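Long-range contacts in disulfide bond protein A (Staphylococcus aureus, PDB 3BCI), which probably acts as a thiol:disulfide oxidoreductase of the DsbA type, exchanging disulfides with folding proteins through a redox-active cysteine pair: residues A[103-108]-A[120-125]; A[21-27]-A[87-93]. All blocks are in the same frame, centred on the assembly; numbering follows the deposited sequence. Where two conformers were deposited one is given.

Both contacts are partly buried but hold different parts of the fold. Interaction 1 pairs helix 100-108 with helix 114-125, burying 341 Å²: I107 and I120 are buried, whereas D104 and K125, joined by a salt bridge, form a partly exposed edge. Interaction 2 buries 594 Å² where loop residues 21-23 and the CxxC-bearing start of helix 24-42 meet the end of helix 79-88 and the loop after it; F87 and Y21 are buried, P24 is an exposed rim, and a glutamine amide, a lysine and a water bind main-chain oxygens. Centres lie about 19 Å apart, yet H106 CE1 of helix 100-108 packs on A89 CB at 3.6 Å, just past helix 79-88, the preceding helix.

Interaction 1 (A[103-108]-A[120-125]); sequences LDKHIK and IIKDYK
D104 receives two side chains from 120-125 on its carboxylate: Y124 OH donates to OD1 at 2.8 Å, and K125 NZ forms a salt bridge with OD2 at 2.6 Å. This is side-to-side packing of two near-antiparallel helices, their short axes 10.7 Å apart at 146°, in the helical region that DsbA proteins insert into the thioredoxin fold. The two donors approach differently. The lysine uses the syn lone pair of OD2, whereas the tyrosine hydroxyl comes from above the carboxylate plane. Carboxylate and ring planes are turned 76° apart. Each oxygen has its own partner, which restrains the carboxylate's rotation.

Apolar atoms flank the carboxylate and phenol: I121 sets CG2 against D104 OD1 at 3.6 Å, and L103 CB lies by the phenolic end of Y124. With CG1 beside its backbone N (chi1 -66°), I107 sends CD1 between three side chains, 3.8 Å from I120 CG2, 3.9 Å from I121 CG1 and 3.8 Å from Y124 CE2. Further out, F82 of helix 79-88 touches I107, and A67 of helix 61-74 touches Y124. K125 arrives with an extended chain whose CG lies over the centre of the Y124 ring, 3.7 Å above its plane.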
ATOM      1  N   LEU A 103       4.100   9.034 -10.843  1.00 23.66           N
ATOM      2  CA  LEU A 103       2.900   8.827 -10.037  1.00 30.48           C
ATOM      3  C   LEU A 103       1.653   9.363 -10.749  1.00 28.43           C
ATOM      4  O   LEU A 103       0.617   8.698 -10.773  1.00 25.90           O
ATOM      5  CB  LEU A 103       3.077   9.476  -8.660  1.00 24.32           C
ATOM      6  CG  LEU A 103       4.118   8.736  -7.805  1.00 26.86           C
ATOM      7  CD1 LEU A 103       4.494   9.570  -6.597  1.00 26.16           C
ATOM      8  CD2 LEU A 103       3.560   7.383  -7.377  1.00 22.94           C
ATOM      9  N   ASP A 104       1.742  10.550 -11.342  1.00 24.22           N
ATOM     10  CA  ASP A 104       0.586  11.092 -12.052  1.00 28.30           C
ATOM     11  C   ASP A 104       0.228  10.133 -13.187  1.00 29.62           C
ATOM     12  O   ASP A 104      -0.947   9.858 -13.439  1.00 25.91           O
ATOM     13  CB  ASP A 104       0.888  12.488 -12.617  1.00 29.51           C
ATOM     14  CG  ASP A 104       0.969  13.552 -11.534  1.00 32.85           C
ATOM     15  OD1 ASP A 104       0.696  13.236 -10.359  1.00 31.32           O
ATOM     16  OD2 ASP A 104       1.302  14.710 -11.859  1.00 31.71           O
ATOM     17  N   LYS A 105       1.249   9.613 -13.856  1.00 28.24           N
ATOM     18  CA  LYS A 105       1.038   8.673 -14.950  1.00 36.25           C
ATOM     19  C   LYS A 105       0.286   7.444 -14.443  1.00 28.08           C
ATOM     20  O   LYS A 105      -0.633   6.946 -15.092  1.00 30.10           O
ATOM     21  CB  LYS A 105       2.385   8.253 -15.544  1.00 40.77           C
ATOM     22  CG  LYS A 105       2.294   7.201 -16.641  1.00 48.46           C
ATOM     23  CD  LYS A 105       3.646   6.985 -17.316  0.50 59.17           C
ATOM     24  CE  LYS A 105       4.668   6.359 -16.377  0.50 66.20           C
ATOM     25  NZ  LYS A 105       4.350   4.939 -16.086  0.50 68.01           N
ATOM     26  N   HIS A 106       0.673   6.952 -13.274  1.00 28.20           N
ATOM     27  CA  HIS A 106       0.007   5.782 -12.717  1.00 24.40           C
ATOM     28  C   HIS A 106      -1.425   6.084 -12.285  1.00 25.11           C
ATOM     29  O   HIS A 106      -2.321   5.254 -12.445  1.00 27.31           O
ATOM     30  CB  HIS A 106       0.831   5.226 -11.557  1.00 27.62           C
ATOM     31  CG  HIS A 106       1.954   4.344 -12.003  1.00 32.08           C
ATOM     32  ND1 HIS A 106       2.057   3.024 -11.625  1.00 31.83           N
ATOM     33  CD2 HIS A 106       2.989   4.578 -12.846  1.00 34.57           C
ATOM     34  CE1 HIS A 106       3.108   2.479 -12.216  1.00 36.48           C
ATOM     35  NE2 HIS A 106       3.690   3.400 -12.960  1.00 36.97           N
ATOM     36  N   ILE A 107      -1.651   7.279 -11.753  1.00 26.47           N
ATOM     37  CA  ILE A 107      -2.995   7.655 -11.338  1.00 26.69           C
ATOM     38  C   ILE A 107      -3.904   7.710 -12.571  1.00 31.56           C
ATOM     39  O   ILE A 107      -5.041   7.240 -12.541  1.00 23.80           O
ATOM     40  CB  ILE A 107      -2.993   9.026 -10.619  1.00 28.35           C
ATOM     41  CG1 ILE A 107      -2.216   8.908  -9.301  1.00 26.70           C
ATOM     42  CG2 ILE A 107      -4.429   9.490 -10.354  1.00 28.02           C
ATOM     43  CD1 ILE A 107      -1.919  10.236  -8.622  1.00 24.09           C
ATOM     44  N   LYS A 108      -3.396   8.269 -13.663  1.00 27.92           N
ATOM     45  CA  LYS A 108      -4.187   8.365 -14.885  1.00 31.31           C
ATOM     46  C   LYS A 108      -4.444   6.986 -15.496  1.00 32.42           C
ATOM     47  O   LYS A 108      -5.439   6.785 -16.192  1.00 32.81           O
ATOM     48  CB  LYS A 108      -3.488   9.279 -15.900  1.00 31.62           C
ATOM     49  CG  LYS A 108      -3.398  10.732 -15.440  1.00 31.72           C
ATOM     50  CD  LYS A 108      -2.727  11.619 -16.475  1.00 34.60           C
ATOM     51  CE  LYS A 108      -2.689  13.065 -16.009  1.00 36.20           C
ATOM     52  NZ  LYS A 108      -1.991  13.936 -16.995  1.00 35.43           N
ATOM     53  N   ILE A 120      -7.274  13.636  -6.808  1.00 26.30           N
ATOM     54  CA  ILE A 120      -6.233  12.797  -6.220  1.00 26.53           C
ATOM     55  C   ILE A 120      -4.849  13.404  -6.432  1.00 23.83           C
ATOM     56  O   ILE A 120      -4.045  13.488  -5.499  1.00 21.06           O
ATOM     57  CB  ILE A 120      -6.263  11.387  -6.849  1.00 23.44           C
ATOM     58  CG1 ILE A 120      -7.530  10.653  -6.394  1.00 23.81           C
ATOM     59  CG2 ILE A 120      -4.991  10.613  -6.489  1.00 22.72           C
ATOM     60  CD1 ILE A 120      -7.792   9.349  -7.140  1.00 27.60           C
ATOM     61  N   ILE A 121      -4.585  13.826  -7.666  1.00 22.78           N
ATOM     62  CA  ILE A 121      -3.307  14.416  -8.048  1.00 24.27           C
ATOM     63  C   ILE A 121      -3.004  15.678  -7.244  1.00 23.27           C
ATOM     64  O   ILE A 121      -1.880  15.876  -6.788  1.00 25.72           O
ATOM     65  CB  ILE A 121      -3.299  14.725  -9.570  1.00 26.00           C
ATOM     66  CG1 ILE A 121      -3.347  13.410 -10.354  1.00 25.69           C
ATOM     67  CG2 ILE A 121      -2.065  15.503  -9.960  1.00 20.49           C
ATOM     68  CD1 ILE A 121      -3.358  13.584 -11.870  1.00 28.49           C
ATOM     69  N   LYS A 122      -4.008  16.524  -7.051  1.00 20.88           N
ATOM     70  CA  LYS A 122      -3.800  17.749  -6.289  1.00 25.54           C
ATOM     71  C   LYS A 122      -3.655  17.469  -4.788  1.00 27.35           C
ATOM     72  O   LYS A 122      -2.857  18.104  -4.103  1.00 24.40           O
ATOM     73  CB  LYS A 122      -4.963  18.715  -6.541  1.00 27.49           C
ATOM     74  CG  LYS A 122      -4.816  20.086  -5.877  1.00 31.58           C
ATOM     75  CD  LYS A 122      -5.423  20.113  -4.488  1.00 28.35           C
ATOM     76  CE  LYS A 122      -5.433  21.526  -3.926  1.00 40.44           C
ATOM     77  NZ  LYS A 122      -6.090  21.589  -2.593  1.00 33.84           N
ATOM     78  N   ASP A 123      -4.410  16.501  -4.279  1.00 28.03           N
ATOM     79  CA  ASP A 123      -4.356  16.189  -2.856  1.00 27.88           C
ATOM     80  C   ASP A 123      -2.995  15.690  -2.364  1.00 26.31           C
ATOM     81  O   ASP A 123      -2.491  16.177  -1.356  1.00 24.21           O
ATOM     82  CB  ASP A 123      -5.451  15.174  -2.498  1.00 26.56           C
ATOM     83  CG  ASP A 123      -5.697  15.078  -0.992  1.00 31.00           C
ATOM     84  OD1 ASP A 123      -4.881  14.461  -0.274  1.00 26.49           O
ATOM     85  OD2 ASP A 123      -6.712  15.634  -0.526  1.00 32.74           O
ATOM     86  N   TYR A 124      -2.387  14.740  -3.071  1.00 21.53           N
ATOM     87  CA  TYR A 124      -1.100  14.211  -2.627  1.00 24.51           C
ATOM     88  C   TYR A 124       0.061  15.187  -2.783  1.00 28.74           C
ATOM     89  O   TYR A 124       1.130  14.973  -2.217  1.00 26.90           O
ATOM     90  CB  TYR A 124      -0.791  12.874  -3.328  1.00 22.17           C
ATOM     91  CG  TYR A 124       0.035  12.930  -4.601  1.00 22.25           C
ATOM     92  CD1 TYR A 124       1.429  12.934  -4.552  1.00 25.01           C
ATOM     93  CD2 TYR A 124      -0.579  12.922  -5.856  1.00 23.00           C
ATOM     94  CE1 TYR A 124       2.195  12.924  -5.726  1.00 25.52           C
ATOM     95  CE2 TYR A 124       0.175  12.914  -7.035  1.00 21.36           C
ATOM     96  CZ  TYR A 124       1.559  12.913  -6.963  1.00 26.82           C
ATOM     97  OH  TYR A 124       2.305  12.894  -8.125  1.00 27.17           O
ATOM     98  N   LYS A 125      -0.155  16.266  -3.529  1.00 26.86           N
ATOM     99  CA  LYS A 125       0.888  17.267  -3.734  1.00 25.33           C
ATOM    100  C   LYS A 125       0.696  18.489  -2.838  1.00 28.02           C
ATOM    101  O   LYS A 125       1.528  19.392  -2.827  1.00 31.24           O
ATOM    102  CB  LYS A 125       0.908  17.728  -5.192  1.00 25.22           C
ATOM    103  CG  LYS A 125       1.139  16.617  -6.208  1.00 25.81           C
ATOM    104  CD  LYS A 125       1.161  17.173  -7.622  1.00 25.36           C
ATOM    105  CE  LYS A 125       1.385  16.073  -8.639  1.00 22.32           C
ATOM    106  NZ  LYS A 125       1.391  16.597 -10.027  1.00 25.30           N
TER

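Interaction 2 (A[21-27]-A[87-93]); sequences YKCPYCK and FAAQQDE
The F87 ring is covered on both faces by 21-27. Y21 CD1 stands 3.7 Å above its centre on one face, and C26 O lies 3.9 Å above the plane on the other, offset toward the rim. The tyrosine presents its edge to the phenylalanine face, with centroids 5.0 Å apart and planes at 51°, an inclined edge-to-face pair. Beyond this pair, Y21 OH hydrogen-bonds to S68 and Q83, which fixes the far end of the tyrosine.

The second flat group is the Q90 amide. Its NE2 donates to Y21 O at 2.7 Å and to C23 O at 2.9 Å, both acceptors lying close to the amide plane. The bond to C23 O reaches that oxygen from almost directly above the carbonyl plane, 84° out of it, while K27 N also donates to the same atom. Placing CG anti to the backbone N (chi1 -170°) and continuing in an extended chain carries the Q90 amide to these carbonyls.

C23, at the N-cap, and C26 form the CxxC pair at the start of helix 24-42, the thioredoxin-fold arrangement. The pair forms the redox disulfide of this protein, but each cysteine has two conformers, and in the one given C23 SG and C26 SG are 3.2 Å apart and not bonded. F87 meets the chain before and after C23, at Y21 and C26.

P24 CA and K27 CD lie against the amide oxygen, Q90 OE1, and K27 CD and CE also run past F87 O, before K27 NZ turns to a salt bridge with E31. K22 NZ donates to E93 O at 3.1 Å from above that carbonyl's plane; L57 O, K95 O and D60 also surround the ammonium and share its three N-H groups. A water joins the two backbones, donating to K22 O and to Q91 O.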
ATOM      1  N   TYR A  21       6.911   0.926  -1.198  1.00 23.69           N
ATOM      2  CA  TYR A  21       6.818   0.653  -2.627  1.00 24.87           C
ATOM      3  C   TYR A  21       8.184   0.461  -3.283  1.00 25.27           C
ATOM      4  O   TYR A  21       8.278  -0.117  -4.362  1.00 22.65           O
ATOM      5  CB  TYR A  21       6.060   1.784  -3.339  1.00 22.51           C
ATOM      6  CG  TYR A  21       4.569   1.753  -3.110  1.00 25.74           C
ATOM      7  CD1 TYR A  21       3.802   0.689  -3.575  1.00 25.82           C
ATOM      8  CD2 TYR A  21       3.927   2.776  -2.410  1.00 23.76           C
ATOM      9  CE1 TYR A  21       2.434   0.636  -3.347  1.00 31.07           C
ATOM     10  CE2 TYR A  21       2.552   2.730  -2.177  1.00 22.37           C
ATOM     11  CZ  TYR A  21       1.816   1.655  -2.647  1.00 28.85           C
ATOM     12  OH  TYR A  21       0.462   1.588  -2.419  1.00 26.06           O
ATOM     13  N   LYS A  22       9.240   0.934  -2.628  1.00 26.17           N
ATOM     14  CA  LYS A  22      10.594   0.812  -3.168  1.00 29.98           C
ATOM     15  C   LYS A  22      11.299  -0.448  -2.682  1.00 34.41           C
ATOM     16  O   LYS A  22      12.419  -0.742  -3.101  1.00 35.71           O
ATOM     17  CB  LYS A  22      11.434   2.022  -2.754  1.00 28.77           C
ATOM     18  CG  LYS A  22      10.920   3.348  -3.289  1.00 30.32           C
ATOM     19  CD  LYS A  22      11.902   4.490  -3.035  1.00 31.31           C
ATOM     20  CE  LYS A  22      13.140   4.379  -3.917  1.00 32.37           C
ATOM     21  NZ  LYS A  22      14.130   5.449  -3.591  1.00 33.64           N
ATOM     22  N   CYS A  23      10.624  -1.184  -1.813  0.80 31.36           N
ATOM     23  CA  CYS A  23      11.189  -2.408  -1.274  0.80 31.86           C
ATOM     24  C   CYS A  23      10.980  -3.621  -2.172  0.80 31.00           C
ATOM     25  O   CYS A  23       9.850  -4.005  -2.484  0.80 31.72           O
ATOM     26  CB  CYS A  23      10.616  -2.669   0.113  0.80 27.59           C
ATOM     27  SG  CYS A  23      11.115  -4.213   0.839  0.80 41.78           S
ATOM     28  N   PRO A  24      12.087  -4.246  -2.591  1.00 30.33           N
ATOM     29  CA  PRO A  24      12.054  -5.424  -3.463  1.00 28.91           C
ATOM     30  C   PRO A  24      11.254  -6.596  -2.935  1.00 23.96           C
ATOM     31  O   PRO A  24      10.493  -7.211  -3.680  1.00 28.26           O
ATOM     32  CB  PRO A  24      13.535  -5.768  -3.647  1.00 37.41           C
ATOM     33  CG  PRO A  24      14.216  -4.435  -3.492  1.00 36.81           C
ATOM     34  CD  PRO A  24      13.481  -3.845  -2.320  1.00 32.23           C
ATOM     35  N   TYR A  25      11.427  -6.909  -1.655  1.00 24.79           N
ATOM     36  CA  TYR A  25      10.705  -8.027  -1.061  1.00 29.21           C
ATOM     37  C   TYR A  25       9.222  -7.731  -0.916  1.00 30.97           C
ATOM     38  O   TYR A  25       8.393  -8.631  -0.966  1.00 28.09           O
ATOM     39  CB  TYR A  25      11.307  -8.394   0.302  1.00 31.72           C
ATOM     40  CG  TYR A  25      12.635  -9.124   0.207  1.00 36.13           C
ATOM     41  CD1 TYR A  25      13.217  -9.396  -1.033  1.00 35.54           C
ATOM     42  CD2 TYR A  25      13.312  -9.535   1.355  1.00 40.43           C
ATOM     43  CE1 TYR A  25      14.437 -10.060  -1.129  1.00 38.79           C
ATOM     44  CE2 TYR A  25      14.534 -10.199   1.270  1.00 45.41           C
ATOM     45  CZ  TYR A  25      15.089 -10.459   0.027  1.00 46.74           C
ATOM     46  OH  TYR A  25      16.294 -11.121  -0.059  1.00 54.40           O
ATOM     47  N   CYS A  26       8.890  -6.451  -0.735  0.80 25.23           N
ATOM     48  CA  CYS A  26       7.493  -6.035  -0.615  0.80 29.41           C
ATOM     49  C   CYS A  26       6.807  -6.250  -1.969  0.80 27.30           C
ATOM     50  O   CYS A  26       5.621  -6.574  -2.044  0.80 23.28           O
ATOM     51  CB  CYS A  26       7.407  -4.560  -0.208  0.80 20.27           C
ATOM     52  SG  CYS A  26       7.965  -4.229   1.464  0.80 31.24           S
ATOM     53  N   LYS A  27       7.573  -6.079  -3.039  1.00 23.19           N
ATOM     54  CA  LYS A  27       7.055  -6.266  -4.394  1.00 27.23           C
ATOM     55  C   LYS A  27       6.731  -7.755  -4.555  1.00 27.33           C
ATOM     56  O   LYS A  27       5.726  -8.126  -5.165  1.00 25.64           O
ATOM     57  CB  LYS A  27       8.126  -5.835  -5.409  1.00 24.22           C
ATOM     58  CG  LYS A  27       7.828  -6.146  -6.868  1.00 30.23           C
ATOM     59  CD  LYS A  27       8.948  -5.589  -7.756  1.00 28.47           C
ATOM     60  CE  LYS A  27       8.718  -5.877  -9.226  1.00 30.46           C
ATOM     61  NZ  LYS A  27       8.862  -7.324  -9.550  1.00 41.27           N
ATOM     62  N   PHE A  87       3.912  -1.371  -7.720  1.00 28.02           N
ATOM     63  CA  PHE A  87       4.979  -2.304  -7.374  1.00 30.84           C
ATOM     64  C   PHE A  87       5.610  -2.860  -8.653  1.00 30.35           C
ATOM     65  O   PHE A  87       6.823  -3.070  -8.715  1.00 32.64           O
ATOM     66  CB  PHE A  87       4.440  -3.465  -6.528  1.00 24.03           C
ATOM     67  CG  PHE A  87       4.481  -3.214  -5.052  1.00 22.03           C
ATOM     68  CD1 PHE A  87       3.316  -3.249  -4.297  1.00 20.57           C
ATOM     69  CD2 PHE A  87       5.688  -2.964  -4.408  1.00 28.18           C
ATOM     70  CE1 PHE A  87       3.349  -3.038  -2.922  1.00 18.89           C
ATOM     71  CE2 PHE A  87       5.734  -2.751  -3.029  1.00 25.53           C
ATOM     72  CZ  PHE A  87       4.562  -2.790  -2.283  1.00 30.36           C
ATOM     73  N   ALA A  88       4.785  -3.079  -9.673  1.00 31.39           N
ATOM     74  CA  ALA A  88       5.259  -3.616 -10.951  1.00 35.67           C
ATOM     75  C   ALA A  88       6.246  -2.696 -11.671  1.00 38.71           C
ATOM     76  O   ALA A  88       7.040  -3.152 -12.492  1.00 44.50           O
ATOM     77  CB  ALA A  88       4.068  -3.913 -11.866  1.00 31.77           C
ATOM     78  N   ALA A  89       6.203  -1.405 -11.363  1.00 36.23           N
ATOM     79  CA  ALA A  89       7.099  -0.445 -12.003  1.00 37.62           C
ATOM     80  C   ALA A  89       8.349  -0.169 -11.178  1.00 32.36           C
ATOM     81  O   ALA A  89       9.165   0.675 -11.539  1.00 36.16           O
ATOM     82  CB  ALA A  89       6.354   0.862 -12.258  1.00 42.42           C
ATOM     83  N   GLN A  90       8.499  -0.885 -10.071  1.00 29.59           N
ATOM     84  CA  GLN A  90       9.639  -0.702  -9.178  1.00 36.90           C
ATOM     85  C   GLN A  90      11.001  -0.708  -9.877  1.00 37.86           C
ATOM     86  O   GLN A  90      11.286  -1.577 -10.697  1.00 36.83           O
ATOM     87  CB  GLN A  90       9.627  -1.784  -8.096  1.00 32.16           C
ATOM     88  CG  GLN A  90      10.618  -1.548  -6.973  1.00 31.20           C
ATOM     89  CD  GLN A  90      10.535  -2.612  -5.896  1.00 34.68           C
ATOM     90  OE1 GLN A  90      11.246  -3.615  -5.939  1.00 31.75           O
ATOM     91  NE2 GLN A  90       9.646  -2.404  -4.927  1.00 26.56           N
ATOM     92  N   GLN A  91      11.837   0.270  -9.540  1.00 35.85           N
ATOM     93  CA  GLN A  91      13.180   0.373 -10.108  1.00 43.44           C
ATOM     94  C   GLN A  91      14.179   0.124  -8.985  1.00 43.27           C
ATOM     95  O   GLN A  91      13.802  -0.314  -7.896  1.00 38.81           O
ATOM     96  CB  GLN A  91      13.419   1.771 -10.689  1.00 35.27           C
ATOM     97  CG  GLN A  91      12.620   2.104 -11.939  1.00 46.45           C
ATOM     98  CD  GLN A  91      13.074   1.310 -13.146  1.00 63.84           C
ATOM     99  OE1 GLN A  91      14.272   1.109 -13.355  1.00 73.31           O
ATOM    100  NE2 GLN A  91      12.121   0.865 -13.957  1.00 66.25           N
ATOM    101  N   ASP A  92      15.451   0.408  -9.249  1.00 44.10           N
ATOM    102  CA  ASP A  92      16.488   0.228  -8.243  1.00 45.41           C
ATOM    103  C   ASP A  92      16.096   1.104  -7.066  1.00 39.86           C
ATOM    104  O   ASP A  92      15.698   2.251  -7.252  1.00 44.84           O
ATOM    105  CB  ASP A  92      17.844   0.683  -8.779  1.00 51.33           C
ATOM    106  CG  ASP A  92      18.983   0.313  -7.854  1.00 60.08           C
ATOM    107  OD1 ASP A  92      19.334  -0.884  -7.801  1.00 76.58           O
ATOM    108  OD2 ASP A  92      19.520   1.210  -7.170  1.00 65.63           O
ATOM    109  N   GLU A  93      16.216   0.572  -5.856  0.50 41.87           N
ATOM    110  CA  GLU A  93      15.843   1.326  -4.668  0.50 41.20           C
ATOM    111  C   GLU A  93      16.756   2.516  -4.391  0.50 40.88           C
ATOM    112  O   GLU A  93      16.437   3.366  -3.561  1.00 37.28           O
ATOM    113  CB  GLU A  93      15.816   0.403  -3.455  0.50 40.46           C
ATOM    114  CG  GLU A  93      17.180  -0.042  -2.983  0.50 39.94           C
ATOM    115  CD  GLU A  93      17.082  -1.166  -1.991  0.50 33.15           C
ATOM    116  OE1 GLU A  93      16.980  -2.328  -2.425  0.50 47.72           O
ATOM    117  OE2 GLU A  93      17.088  -0.883  -0.780  0.50 27.49           O
TER
HETATM  118  O   HOH W   1      12.864   0.586  -5.360  1.00 29.90           O